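Local coordinates for protein rRNA adenine N-6-methyltransferase (Saccharopolyspora erythraea, PDB 6NVM) that dimethylates a single adenine of 23S rRNA with S-adenosylmethionine as methyl donor, lowering ribosome affinity for macrolide, lincosamide and streptogramin B antibiotics, at residues V165-F170 / V208-S213. Sequence-based numbering, arbitrary orientation.
Sequences VTQLEF and VPKVDS
Gln167 and Ser213 pair as an antiparallel, non-hydrogen-bonded bridge, CA atoms 4.1 Å apart, and their side chains diverge. One backbone bond closes the contact: Leu168 N donates to Asp212 O at 2.9 Å, with an N-H...O angle of 152°. Gln167 is the N-cap residue, so this bond sits where the strand gives way to helix 168-175. Beside it, Leu168 CB lies 3.4 Å from Asp212 O. Leu168 CD1 reaches Ser213 O at 3.9 Å.

With chi2 at -169° the glutamine stretches out, and Gln167 NE2 comes 3.8 Å from Val211 CG2 as the two side chains slant past each other. This is a van der Waals contact. Thr166 O comes 3.0 Å from Ser213 CA and CB; the nearby Ser213 OG is badly angled for a hydrogen bond. Deeper in, Val165 CG1 touches Ser213 CB at 4.1 Å. Thr166 OG1 donates to Gln167 O, 3.0 Å away, the carbonyl of the next residue, at the end of the strand.

Asp212 OD1 accepts from Arg202 N, which ties the loop before strand 213-220 to the segment that follows strand 192-200. Strand 213-220 runs between 159-167 and 192-200 in the Rossmann-like methyltransferase sheet, strand order 3-2-1-4-5-7-6. Val165 also packs near Ala140 and Leu53, predicted S-adenosylmethionine-binding residues. Leu168 rests on Ala214 of strand 213-220 and Phe196 of the outermost strand 192-200, and Thr166 meets Thr146 of helix 146-155.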
loop_
_atom_site.group_PDB
_atom_site.type_symbol
_atom_site.label_atom_id
_atom_site.label_comp_id
_atom_site.label_asym_id
_atom_site.label_seq_id
_atom_site.Cartn_x
_atom_site.Cartn_y
_atom_site.Cartn_z
ATOM N N VAL A 165 6.930 -0.676 6.310
ATOM C CA VAL A 165 8.228 -1.291 6.081
ATOM C C VAL A 165 7.955 -2.744 5.724
ATOM O O VAL A 165 7.369 -3.485 6.526
ATOM C CB VAL A 165 9.134 -1.184 7.317
ATOM C CG1 VAL A 165 10.474 -1.864 7.056
ATOM C CG2 VAL A 165 9.327 0.263 7.703
ATOM N N THR A 166 8.348 -3.146 4.518
ATOM C CA THR A 166 8.120 -4.495 4.013
ATOM C C THR A 166 9.427 -5.053 3.466
ATOM O O THR A 166 10.444 -4.362 3.401
ATOM C CB THR A 166 7.046 -4.508 2.915
ATOM O OG1 THR A 166 7.562 -3.893 1.724
ATOM C CG2 THR A 166 5.800 -3.759 3.366
ATOM N N GLN A 167 9.396 -6.314 3.050
ATOM C CA GLN A 167 10.513 -6.840 2.281
ATOM C C GLN A 167 10.673 -6.029 1.002
ATOM O O GLN A 167 9.705 -5.488 0.457
ATOM C CB GLN A 167 10.303 -8.319 1.953
ATOM C CG GLN A 167 10.470 -9.238 3.150
ATOM C CD GLN A 167 10.518 -10.704 2.761
ATOM O OE1 GLN A 167 10.223 -11.069 1.622
ATOM N NE2 GLN A 167 10.898 -11.553 3.708
ATOM N N LEU A 168 11.916 -5.940 0.528
ATOM C CA LEU A 168 12.220 -5.101 -0.629
ATOM C C LEU A 168 11.446 -5.544 -1.867
ATOM O O LEU A 168 10.856 -4.716 -2.573
ATOM C CB LEU A 168 13.725 -5.122 -0.901
ATOM C CG LEU A 168 14.210 -4.358 -2.136
ATOM C CD1 LEU A 168 13.841 -2.882 -2.057
ATOM C CD2 LEU A 168 15.717 -4.535 -2.308
ATOM N N GLU A 169 11.451 -6.845 -2.164
ATOM C CA GLU A 169 10.846 -7.297 -3.413
ATOM C C GLU A 169 9.338 -7.083 -3.410
ATOM O O GLU A 169 8.751 -6.727 -4.442
ATOM C CB GLU A 169 11.189 -8.766 -3.666
ATOM C CG GLU A 169 12.585 -8.971 -4.240
ATOM C CD GLU A 169 12.788 -8.239 -5.559
ATOM O OE1 GLU A 169 11.792 -8.028 -6.285
ATOM O OE2 GLU A 169 13.938 -7.859 -5.863
ATOM N N PHE A 170 8.691 -7.285 -2.262
ATOM C CA PHE A 170 7.263 -7.003 -2.160
ATOM C C PHE A 170 6.969 -5.553 -2.518
ATOM O O PHE A 170 6.034 -5.260 -3.275
ATOM C CB PHE A 170 6.774 -7.318 -0.746
ATOM C CG PHE A 170 5.314 -7.040 -0.537
ATOM C CD1 PHE A 170 4.873 -5.760 -0.222
ATOM C CD2 PHE A 170 4.381 -8.057 -0.668
ATOM C CE1 PHE A 170 3.527 -5.498 -0.039
ATOM C CE2 PHE A 170 3.033 -7.808 -0.485
ATOM C CZ PHE A 170 2.604 -6.526 -0.168
ATOM N N VAL A 208 19.619 -9.165 12.375
ATOM C CA VAL A 208 19.748 -8.873 10.943
ATOM C C VAL A 208 18.999 -9.939 10.149
ATOM O O VAL A 208 19.255 -11.138 10.341
ATOM C CB VAL A 208 21.226 -8.824 10.543
ATOM C CG1 VAL A 208 21.376 -8.527 9.051
ATOM C CG2 VAL A 208 21.965 -7.782 11.374
ATOM N N PRO A 209 18.066 -9.565 9.258
ATOM C CA PRO A 209 17.382 -10.579 8.442
ATOM C C PRO A 209 18.219 -11.037 7.258
ATOM O O PRO A 209 19.374 -10.626 7.110
ATOM C CB PRO A 209 16.115 -9.850 7.981
ATOM C CG PRO A 209 16.542 -8.425 7.885
ATOM C CD PRO A 209 17.539 -8.211 9.001
ATOM N N LYS A 210 17.637 -11.878 6.400
ATOM C CA LYS A 210 18.344 -12.404 5.239
ATOM C C LYS A 210 18.215 -11.511 4.013
ATOM O O LYS A 210 19.157 -11.427 3.216
ATOM C CB LYS A 210 17.834 -13.808 4.896
ATOM C CG LYS A 210 16.356 -13.876 4.518
ATOM C CD LYS A 210 15.956 -15.282 4.086
ATOM C CE LYS A 210 14.457 -15.398 3.847
ATOM N NZ LYS A 210 13.986 -14.519 2.740
ATOM N N VAL A 211 17.074 -10.846 3.839
ATOM C CA VAL A 211 16.846 -9.979 2.692
ATOM C C VAL A 211 16.625 -8.556 3.184
ATOM O O VAL A 211 16.379 -8.304 4.367
ATOM C CB VAL A 211 15.654 -10.441 1.828
ATOM C CG1 VAL A 211 16.020 -11.695 1.050
ATOM C CG2 VAL A 211 14.419 -10.670 2.695
ATOM N N ASP A 212 16.722 -7.619 2.247
ATOM C CA ASP A 212 16.549 -6.211 2.548
ATOM C C ASP A 212 15.069 -5.849 2.587
ATOM O O ASP A 212 14.203 -6.595 2.121
ATOM C CB ASP A 212 17.270 -5.358 1.510
ATOM C CG ASP A 212 18.761 -5.613 1.490
ATOM O OD1 ASP A 212 19.367 -5.677 2.582
ATOM O OD2 ASP A 212 19.320 -5.762 0.385
ATOM N N SER A 213 14.788 -4.685 3.154
ATOM C CA SER A 213 13.426 -4.198 3.299
ATOM C C SER A 213 13.267 -2.903 2.505
ATOM O O SER A 213 14.175 -2.465 1.793
ATOM C CB SER A 213 13.086 -3.998 4.778
ATOM O OG SER A 213 13.117 -5.224 5.487
#